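Local coordinates for FixK2 protein (Bradyrhizobium japonicum, PDB 4I2O) that probably acts as a DNA-binding transcription regulator of the CRP/FNR superfamily, and is seen here as a two-chain assembly bound to DNA, at residues 176-182 with 217-221; 85-90 with 168-172; 162-166 with 227-231. The protein carries 1 engineered substitution. One frame throughout, in Å; residues are numbered along the deposited sequence.

Overall arrangement
Helix 157-172 ties the three contacts together. It supplies one segment each to interactions 2 and 3, whose centres lie about 16 Å apart, and strand 177-179 of interaction 1 follows it in the chain. Interactions 1 and 2 are about 12 Å apart between centres and meet where Met178 CB packs against Leu172 CD1 at 3.5 Å. Interactions 1 and 3, centres about 14 Å apart, join through Leu221 CD2 and Leu227 CD2, 3.7 Å from each other. Of the three, interaction 1 grips DNA directly; the nearest atom of interaction 2 stays about 11 Å from it. Interaction 2 reaches the cyclic nucleotide-binding-like domain, whereas the others lie within the helix-turn-helix domain.

Interaction 1: residues 176-182 with 217-221; sequences GMMALPM and RQIVL. With nucleotides of chain C.
Met178 and Ile219 form an antiparallel hydrogen-bonded pair between strands 177-179 and 218-221, whose axes approach to 4.6 Å. Met178 N gives a nearly straight bond to Ile219 O (2.8 Å), Ile219 N returns one to Met178 O, and beyond the strand end Leu180 N bonds to Arg217 O at 2.7 Å. On one face of the sheet the thioether of Met178 bends at its last torsion (chi3 -89°), which swings CE onto Ile219 CG2 at a tight 3.5 Å and next to CD2 of Leu221. CD1 of Leu180 meets CD1 of Ile219 beside them. Ala179 and Gln218 pack on the other face. At the Gly176 end of the pair a water joins Gly176 O to Leu221 N, and a second joins Gly176 O to Leu221 O.

Arg217 carries the contact to the DNA. Its chain runs extended from CG to NE, past Leu180 O and Met182 O, and NE donates to OP1 of DA7 of chain C at 2.8 Å. NH2 adds a weak bond to the same oxygen, 3.3 Å away. Met182 O lies over one face of the guanidinium without a bond; the DNA phosphate at the edge and two waters linking NH1 to Pro181 O fix the group, and NH2 has another weak bond to a further phosphate.

The hairpin of strands 211-213 and 218-221 is the wing of a winged helix-turn-helix. Val220 pairs with Gly212, Ile219 touches Leu211 and Phe213, and Met178 reaches Leu165 and Asp169 of helix 157-172.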
loop_
_atom_site.group_PDB
_atom_site.type_symbol
_atom_site.label_atom_id
_atom_site.label_comp_id
_atom_site.label_asym_id
_atom_site.label_seq_id
_atom_site.Cartn_x
_atom_site.Cartn_y
_atom_site.Cartn_z
ATOM N N GLY A 176 -15.419 21.447 -13.643
ATOM C CA GLY A 176 -16.441 20.788 -12.803
ATOM C C GLY A 176 -16.905 19.371 -13.089
ATOM O O GLY A 176 -17.605 18.772 -12.256
ATOM N N MET A 177 -16.546 18.797 -14.237
ATOM C CA MET A 177 -17.087 17.482 -14.622
ATOM C C MET A 177 -15.956 16.489 -14.818
ATOM O O MET A 177 -14.889 16.877 -15.308
ATOM C CB MET A 177 -17.923 17.599 -15.939
ATOM C CG MET A 177 -18.287 16.168 -16.447
ATOM S SD MET A 177 -19.211 16.171 -17.982
ATOM C CE MET A 177 -20.858 16.280 -17.232
ATOM N N MET A 178 -16.162 15.253 -14.336
ATOM C CA MET A 178 -15.221 14.148 -14.462
ATOM C C MET A 178 -15.665 13.254 -15.595
ATOM O O MET A 178 -16.772 12.696 -15.555
ATOM C CB MET A 178 -15.312 13.277 -13.177
ATOM C CG MET A 178 -15.282 14.094 -11.985
ATOM S SD MET A 178 -14.985 13.028 -10.575
ATOM C CE MET A 178 -16.647 12.573 -10.125
ATOM N N ALA A 179 -14.807 13.060 -16.576
ATOM C CA ALA A 179 -15.080 12.072 -17.606
ATOM C C ALA A 179 -14.236 10.878 -17.208
ATOM O O ALA A 179 -12.984 10.881 -17.358
ATOM C CB ALA A 179 -14.682 12.591 -18.995
ATOM N N LEU A 180 -14.875 9.881 -16.625
ATOM C CA LEU A 180 -14.123 8.788 -16.010
ATOM C C LEU A 180 -13.761 7.847 -17.134
ATOM O O LEU A 180 -14.613 7.588 -18.025
ATOM C CB LEU A 180 -15.046 8.027 -15.041
ATOM C CG LEU A 180 -15.292 8.750 -13.715
ATOM C CD1 LEU A 180 -16.247 7.849 -12.879
ATOM C CD2 LEU A 180 -13.997 9.116 -12.962
ATOM N N PRO A 181 -12.512 7.385 -17.172
ATOM C CA PRO A 181 -12.177 6.546 -18.345
ATOM C C PRO A 181 -12.455 5.071 -18.134
ATOM O O PRO A 181 -12.424 4.340 -19.153
ATOM C CB PRO A 181 -10.661 6.718 -18.503
ATOM C CG PRO A 181 -10.180 6.963 -17.010
ATOM C CD PRO A 181 -11.301 7.907 -16.487
ATOM N N MET A 182 -12.708 4.623 -16.890
ATOM C CA MET A 182 -12.792 3.217 -16.588
ATOM C C MET A 182 -14.240 2.732 -16.258
ATOM O O MET A 182 -15.143 3.547 -15.886
ATOM C CB MET A 182 -11.819 2.928 -15.391
ATOM C CG MET A 182 -12.379 3.378 -14.023
ATOM S SD MET A 182 -12.510 5.134 -13.727
ATOM C CE MET A 182 -10.823 5.687 -13.405
ATOM N N ARG A 217 -20.404 7.502 -17.170
ATOM C CA ARG A 217 -19.019 7.812 -16.780
ATOM C C ARG A 217 -18.736 9.303 -16.858
ATOM O O ARG A 217 -17.582 9.702 -16.747
ATOM C CB ARG A 217 -18.029 7.104 -17.721
ATOM C CG ARG A 217 -18.140 5.584 -17.702
ATOM C CD ARG A 217 -17.090 4.934 -18.591
ATOM N NE ARG A 217 -17.310 3.484 -18.750
ATOM C CZ ARG A 217 -16.511 2.681 -19.464
ATOM N NH1 ARG A 217 -15.467 3.198 -20.104
ATOM N NH2 ARG A 217 -16.754 1.362 -19.573
ATOM N N GLN A 218 -19.769 10.119 -17.058
ATOM C CA GLN A 218 -19.582 11.579 -17.041
ATOM C C GLN A 218 -20.271 12.089 -15.797
ATOM O O GLN A 218 -21.474 12.119 -15.736
ATOM C CB GLN A 218 -20.210 12.198 -18.261
ATOM C CG GLN A 218 -19.610 11.633 -19.504
ATOM C CD GLN A 218 -18.355 12.338 -19.845
ATOM O OE1 GLN A 218 -18.062 13.428 -19.310
ATOM N NE2 GLN A 218 -17.574 11.736 -20.728
ATOM N N ILE A 219 -19.515 12.477 -14.788
ATOM C CA ILE A 219 -20.108 12.705 -13.463
ATOM C C ILE A 219 -19.767 14.107 -13.017
ATOM O O ILE A 219 -18.641 14.553 -13.227
ATOM C CB ILE A 219 -19.587 11.692 -12.431
ATOM C CG1 ILE A 219 -20.136 10.296 -12.745
ATOM C CG2 ILE A 219 -19.959 12.130 -11.059
ATOM C CD1 ILE A 219 -19.636 9.163 -11.829
ATOM N N VAL A 220 -20.732 14.817 -12.431
ATOM C CA VAL A 220 -20.497 16.204 -11.996
ATOM C C VAL A 220 -20.801 16.150 -10.516
ATOM O O VAL A 220 -21.928 15.811 -10.132
ATOM C CB VAL A 220 -21.437 17.235 -12.669
ATOM C CG1 VAL A 220 -21.288 18.595 -12.019
ATOM C CG2 VAL A 220 -21.085 17.451 -14.123
ATOM N N LEU A 221 -19.816 16.437 -9.664
ATOM C CA LEU A 221 -20.103 16.506 -8.225
ATOM C C LEU A 221 -20.823 17.808 -7.924
ATOM O O LEU A 221 -20.321 18.898 -8.215
ATOM C CB LEU A 221 -18.818 16.450 -7.389
ATOM C CG LEU A 221 -17.973 15.225 -7.630
ATOM C CD1 LEU A 221 -16.780 15.289 -6.627
ATOM C CD2 LEU A 221 -18.859 13.971 -7.344
ATOM P P DA C 7 -19.658 0.572 -17.233
ATOM O OP1 DA C 7 -19.011 1.902 -17.263
ATOM O OP2 DA C 7 -19.056 -0.558 -16.435
ATOM O "O5'" DA C 7 -21.152 0.676 -16.727
ATOM C "C5'" DA C 7 -22.090 1.663 -17.396
ATOM C "C4'" DA C 7 -23.458 1.465 -16.728
ATOM O "O4'" DA C 7 -24.017 0.218 -17.208
ATOM C "C3'" DA C 7 -23.422 1.401 -15.213
ATOM O "O3'" DA C 7 -24.181 2.597 -14.827
ATOM C "C2'" DA C 7 -24.159 0.074 -14.841
ATOM C "C1'" DA C 7 -24.868 -0.251 -16.185
ATOM N N9 DA C 7 -24.948 -1.695 -16.407
ATOM C C8 DA C 7 -23.916 -2.596 -16.482
ATOM N N7 DA C 7 -24.289 -3.846 -16.710
ATOM C C5 DA C 7 -25.685 -3.754 -16.844
ATOM C C6 DA C 7 -26.662 -4.721 -17.077
ATOM N N6 DA C 7 -26.290 -6.000 -17.263
ATOM N N1 DA C 7 -27.987 -4.315 -17.164
ATOM C C2 DA C 7 -28.204 -2.989 -16.953
ATOM N N3 DA C 7 -27.306 -1.985 -16.688
ATOM C C4 DA C 7 -26.092 -2.445 -16.664
HETATM O O HOH W 1 -17.096 16.727 -10.607
HETATM O O HOH W 2 -18.580 20.205 -9.870
HETATM O O HOH W 3 -13.019 1.801 -20.527
HETATM O O HOH W 4 -14.402 5.662 -21.108
#

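Interaction 2: residues 85-90 with 168-172; sequences FHLPGD and MDRRL
The type II beta turn from Leu87 to Asp90, which leaves strand 80-86 of the cyclic nucleotide-binding-like domain, meets the C-terminal part of helix 157-172 mainly through Arg171. This is a contact between domains. One nitrogen does most of the work: Arg171 NH2 donates to Phe85 O at 2.8 Å and makes a salt bridge with Asp90 OD2 at 2.6 Å. Both acceptors lie at the guanidinium edge, in its plane. The carboxylate is nearly coplanar with the guanidinium, the planes 29° apart, and OD2 is met on its syn side.

That same oxygen also takes Leu87 N, at 2.9 Å, from above the carboxylate plane. The aspartate thereby braces the turn that presents it, alongside the backbone bond from Asp90 N to Leu87 O, while holding the arginine. Two waters extend the grip: one bridges Asp90 OD1 and Arg171 NE, the other Phe85 N and Arg171 NH1. NH1 has a further salt bridge with Glu167, so the cationic group has two acidic partners, which would probably stabilise its charge.

The bend in Arg171 at chi3 (67°) turns the guanidinium under Leu87, whose CD1 stands 3.7 Å above its plane, offset toward the rim. CD1 also touches Leu172 CD2 at 3.9 Å, with Met168 SD more loosely beside it.

Around this, the ring of Phe85 meets that of Tyr190 of helix 184-191, planes about 55° apart, and touches Ile107, His86 pairs with Val69 of strand 69-74 and stacks on Phe92, and Leu172 rests on Pro181.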
loop_
_atom_site.group_PDB
_atom_site.type_symbol
_atom_site.label_atom_id
_atom_site.label_comp_id
_atom_site.label_asym_id
_atom_site.label_seq_id
_atom_site.Cartn_x
_atom_site.Cartn_y
_atom_site.Cartn_z
ATOM N N PHE A 85 -4.656 4.028 -10.621
ATOM C CA PHE A 85 -5.017 4.489 -12.003
ATOM C C PHE A 85 -4.020 5.564 -12.350
ATOM O O PHE A 85 -3.723 6.416 -11.507
ATOM C CB PHE A 85 -6.378 5.092 -11.986
ATOM C CG PHE A 85 -7.493 4.075 -11.810
ATOM C CD1 PHE A 85 -7.707 3.093 -12.807
ATOM C CD2 PHE A 85 -8.308 4.093 -10.685
ATOM C CE1 PHE A 85 -8.714 2.146 -12.670
ATOM C CE2 PHE A 85 -9.392 3.158 -10.575
ATOM C CZ PHE A 85 -9.574 2.167 -11.582
ATOM N N HIS A 86 -3.439 5.528 -13.556
ATOM C CA HIS A 86 -2.456 6.573 -13.961
ATOM C C HIS A 86 -3.097 7.356 -15.077
ATOM O O HIS A 86 -3.657 6.777 -16.013
ATOM C CB HIS A 86 -1.209 5.912 -14.496
ATOM C CG HIS A 86 -0.682 4.859 -13.564
ATOM N ND1 HIS A 86 -0.291 5.166 -12.291
ATOM C CD2 HIS A 86 -0.516 3.521 -13.702
ATOM C CE1 HIS A 86 0.175 4.068 -11.699
ATOM N NE2 HIS A 86 0.005 3.053 -12.523
ATOM N N LEU A 87 -3.141 8.668 -14.885
ATOM C CA LEU A 87 -3.951 9.559 -15.713
ATOM C C LEU A 87 -2.927 10.511 -16.380
ATOM O O LEU A 87 -1.746 10.449 -16.082
ATOM C CB LEU A 87 -4.914 10.312 -14.789
ATOM C CG LEU A 87 -5.915 9.424 -14.057
ATOM C CD1 LEU A 87 -6.712 10.307 -13.124
ATOM C CD2 LEU A 87 -6.872 8.690 -15.064
ATOM N N PRO A 88 -3.361 11.386 -17.304
ATOM C CA PRO A 88 -2.353 12.192 -18.000
ATOM C C PRO A 88 -1.436 13.042 -17.108
ATOM O O PRO A 88 -1.889 13.715 -16.139
ATOM C CB PRO A 88 -3.201 13.089 -18.918
ATOM C CG PRO A 88 -4.399 12.240 -19.206
ATOM C CD PRO A 88 -4.687 11.487 -17.919
ATOM N N GLY A 89 -0.152 12.968 -17.445
ATOM C CA GLY A 89 0.913 13.580 -16.678
ATOM C C GLY A 89 1.506 12.644 -15.620
ATOM O O GLY A 89 2.623 12.872 -15.147
ATOM N N ASP A 90 0.790 11.592 -15.244
ATOM C CA ASP A 90 1.294 10.705 -14.191
ATOM C C ASP A 90 2.439 9.841 -14.693
ATOM O O ASP A 90 2.379 9.298 -15.788
ATOM C CB ASP A 90 0.194 9.746 -13.693
ATOM C CG ASP A 90 -0.856 10.424 -12.819
ATOM O OD1 ASP A 90 -0.654 11.572 -12.351
ATOM O OD2 ASP A 90 -1.901 9.774 -12.563
ATOM N N MET A 168 -10.873 11.271 -7.894
ATOM C CA MET A 168 -11.002 11.537 -9.354
ATOM C C MET A 168 -11.361 12.977 -9.690
ATOM O O MET A 168 -10.895 13.514 -10.702
ATOM C CB MET A 168 -12.087 10.642 -9.907
ATOM C CG MET A 168 -11.761 9.136 -9.937
ATOM S SD MET A 168 -10.260 8.721 -10.887
ATOM C CE MET A 168 -9.038 8.489 -9.600
ATOM N N ASP A 169 -12.217 13.620 -8.892
ATOM C CA ASP A 169 -12.516 15.022 -9.102
ATOM C C ASP A 169 -11.229 15.882 -9.021
ATOM O O ASP A 169 -10.979 16.758 -9.825
ATOM C CB ASP A 169 -13.538 15.483 -8.067
ATOM C CG ASP A 169 -13.914 16.959 -8.228
ATOM O OD1 ASP A 169 -13.479 17.776 -7.403
ATOM O OD2 ASP A 169 -14.690 17.291 -9.153
ATOM N N ARG A 170 -10.402 15.633 -8.018
ATOM C CA ARG A 170 -9.167 16.401 -7.893
ATOM C C ARG A 170 -8.243 16.165 -9.082
ATOM O O ARG A 170 -7.588 17.110 -9.593
ATOM C CB ARG A 170 -8.479 15.975 -6.571
ATOM C CG ARG A 170 -7.160 16.675 -6.330
ATOM C CD ARG A 170 -6.628 16.326 -4.927
ATOM N NE ARG A 170 -6.683 14.893 -4.613
ATOM C CZ ARG A 170 -5.788 13.998 -5.048
ATOM N NH1 ARG A 170 -4.801 14.378 -5.870
ATOM N NH2 ARG A 170 -5.889 12.721 -4.667
ATOM N N ARG A 171 -8.169 14.925 -9.570
ATOM C CA ARG A 171 -7.160 14.567 -10.589
ATOM C C ARG A 171 -7.622 14.777 -12.016
ATOM O O ARG A 171 -6.808 14.979 -12.919
ATOM C CB ARG A 171 -6.775 13.095 -10.430
ATOM C CG ARG A 171 -5.960 12.911 -9.090
ATOM C CD ARG A 171 -5.688 11.463 -8.798
ATOM N NE ARG A 171 -4.774 10.887 -9.788
ATOM C CZ ARG A 171 -4.638 9.571 -9.953
ATOM N NH1 ARG A 171 -5.344 8.717 -9.201
ATOM N NH2 ARG A 171 -3.795 9.105 -10.864
ATOM N N LEU A 172 -8.927 14.690 -12.234
ATOM C CA LEU A 172 -9.368 14.764 -13.643
ATOM C C LEU A 172 -10.530 15.677 -13.954
ATOM O O LEU A 172 -10.857 15.847 -15.149
ATOM C CB LEU A 172 -9.482 13.390 -14.319
ATOM C CG LEU A 172 -10.458 12.402 -13.736
ATOM C CD1 LEU A 172 -11.913 12.883 -13.829
ATOM C CD2 LEU A 172 -10.328 11.013 -14.390
HETATM O O HOH W 5 -4.803 5.871 -8.443
HETATM O O HOH W 6 -3.054 12.418 -11.497
#

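Interaction 3: residues 162-166 with 227-231; sequences ATFLL and LHNLD
Leu227 is the bump that fills the hollow formed by Ala162, Leu165 and Leu166 on helix 157-172, where the short helix 224-228 closes over the core of the winged helix-turn-helix domain. Its CG lies anti to the backbone N (chi1 -166°), which carries the branch point toward helix 157-172; the next torsion (chi2 64°) turns CD1 to Ala162 and CD2 to Leu165 and Leu166. CD1 settles on Ala162 CB at 3.8 Å, and CD2 presses on Leu165 CB at 3.6 Å. CD2 also comes beside Leu166 CG, the two leucine side chains lying side by side and running opposite ways.

The small methyl of Ala162 lets the chain come close here. Its CB touches Leu227 O at 3.6 Å and meets CB of Leu230, the third residue of the type I beta turn from His228 to Asp231. At the far end of this turn Asp231 leans in, its CB set 3.6 Å from Thr163 OG1. That hydroxyl is already engaged with Glu159 O and Lys155 NZ, so it contributes shape to this contact while its polar needs are met elsewhere.

Leu205 of helix 195-207 touches Leu165, Leu227 and Leu230, so it packs against both segments, and Ile210 touches Leu227 and Leu230.

Leu166 is the second bump, entering a notch between His228 and Asp231. Its CD1 stands over one face of the imidazole in a CH-pi contact, 4.0 Å from the ring centroid and 16° off the normal, with Asp231 OD2 at 3.5 Å from this same methyl.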
loop_
_atom_site.group_PDB
_atom_site.type_symbol
_atom_site.label_atom_id
_atom_site.label_comp_id
_atom_site.label_asym_id
_atom_site.label_seq_id
_atom_site.Cartn_x
_atom_site.Cartn_y
_atom_site.Cartn_z
ATOM N N ALA A 162 -17.108 7.392 -2.034
ATOM C CA ALA A 162 -16.979 8.830 -1.886
ATOM C C ALA A 162 -15.497 9.206 -1.947
ATOM O O ALA A 162 -15.146 10.224 -2.541
ATOM C CB ALA A 162 -17.580 9.267 -0.572
ATOM N N THR A 163 -14.634 8.398 -1.329
ATOM C CA THR A 163 -13.173 8.696 -1.434
ATOM C C THR A 163 -12.764 8.716 -2.908
ATOM O O THR A 163 -12.080 9.636 -3.357
ATOM C CB THR A 163 -12.329 7.651 -0.695
ATOM O OG1 THR A 163 -12.716 7.728 0.655
ATOM C CG2 THR A 163 -10.800 8.020 -0.789
ATOM N N PHE A 164 -13.180 7.691 -3.646
ATOM C CA PHE A 164 -12.828 7.533 -5.044
ATOM C C PHE A 164 -13.306 8.737 -5.833
ATOM O O PHE A 164 -12.535 9.335 -6.633
ATOM C CB PHE A 164 -13.461 6.257 -5.599
ATOM C CG PHE A 164 -13.447 6.186 -7.114
ATOM C CD1 PHE A 164 -12.253 5.792 -7.780
ATOM C CD2 PHE A 164 -14.580 6.477 -7.843
ATOM C CE1 PHE A 164 -12.190 5.696 -9.167
ATOM C CE2 PHE A 164 -14.561 6.419 -9.285
ATOM C CZ PHE A 164 -13.345 6.004 -9.935
ATOM N N LEU A 165 -14.572 9.120 -5.694
ATOM C CA LEU A 165 -15.095 10.287 -6.466
ATOM C C LEU A 165 -14.332 11.579 -6.176
ATOM O O LEU A 165 -14.014 12.366 -7.070
ATOM C CB LEU A 165 -16.529 10.529 -6.107
ATOM C CG LEU A 165 -17.480 9.463 -6.647
ATOM C CD1 LEU A 165 -18.884 9.525 -5.965
ATOM C CD2 LEU A 165 -17.567 9.482 -8.198
ATOM N N LEU A 166 -14.023 11.820 -4.915
ATOM C CA LEU A 166 -13.194 12.970 -4.579
ATOM C C LEU A 166 -11.773 12.940 -5.143
ATOM O O LEU A 166 -11.257 13.979 -5.572
ATOM C CB LEU A 166 -13.180 13.182 -3.061
ATOM C CG LEU A 166 -14.529 13.602 -2.411
ATOM C CD1 LEU A 166 -14.391 13.367 -0.897
ATOM C CD2 LEU A 166 -14.868 15.050 -2.701
ATOM N N LEU A 227 -20.181 15.102 0.084
ATOM C CA LEU A 227 -19.502 13.857 -0.264
ATOM C C LEU A 227 -18.303 13.621 0.646
ATOM O O LEU A 227 -18.013 12.467 1.013
ATOM C CB LEU A 227 -19.069 13.877 -1.755
ATOM C CG LEU A 227 -18.639 12.603 -2.449
ATOM C CD1 LEU A 227 -19.813 11.620 -2.516
ATOM C CD2 LEU A 227 -18.104 12.921 -3.860
ATOM N N HIS A 228 -17.582 14.696 0.993
ATOM C CA HIS A 228 -16.470 14.578 1.939
ATOM C C HIS A 228 -17.028 14.059 3.262
ATOM O O HIS A 228 -16.364 13.279 3.958
ATOM C CB HIS A 228 -15.903 15.956 2.268
ATOM C CG HIS A 228 -14.460 16.124 1.938
ATOM N ND1 HIS A 228 -13.454 15.575 2.703
ATOM C CD2 HIS A 228 -13.850 16.813 0.935
ATOM C CE1 HIS A 228 -12.284 15.907 2.176
ATOM N NE2 HIS A 228 -12.497 16.652 1.101
ATOM N N ASN A 229 -18.223 14.497 3.648
ATOM C CA ASN A 229 -18.794 13.983 4.928
ATOM C C ASN A 229 -19.129 12.501 4.953
ATOM O O ASN A 229 -19.440 11.961 6.035
ATOM C CB ASN A 229 -20.070 14.713 5.326
ATOM C CG ASN A 229 -19.842 16.162 5.571
ATOM O OD1 ASN A 229 -18.702 16.599 5.765
ATOM N ND2 ASN A 229 -20.915 16.946 5.503
ATOM N N LEU A 230 -19.178 11.886 3.777
ATOM C CA LEU A 230 -19.482 10.468 3.661
ATOM C C LEU A 230 -18.215 9.649 3.571
ATOM O O LEU A 230 -18.281 8.420 3.563
ATOM C CB LEU A 230 -20.311 10.202 2.405
ATOM C CG LEU A 230 -21.719 10.822 2.403
ATOM C CD1 LEU A 230 -22.389 10.442 1.108
ATOM C CD2 LEU A 230 -22.546 10.300 3.581
ATOM N N ASP A 231 -17.054 10.291 3.443
ATOM C CA ASP A 231 -15.876 9.502 3.497
ATOM C C ASP A 231 -15.626 9.361 5.038
ATOM O O ASP A 231 -16.427 9.813 5.870
ATOM C CB ASP A 231 -14.723 10.018 2.609
ATOM C CG ASP A 231 -14.071 11.315 3.090
ATOM O OD1 ASP A 231 -14.080 11.635 4.309
ATOM O OD2 ASP A 231 -13.484 12.007 2.208
#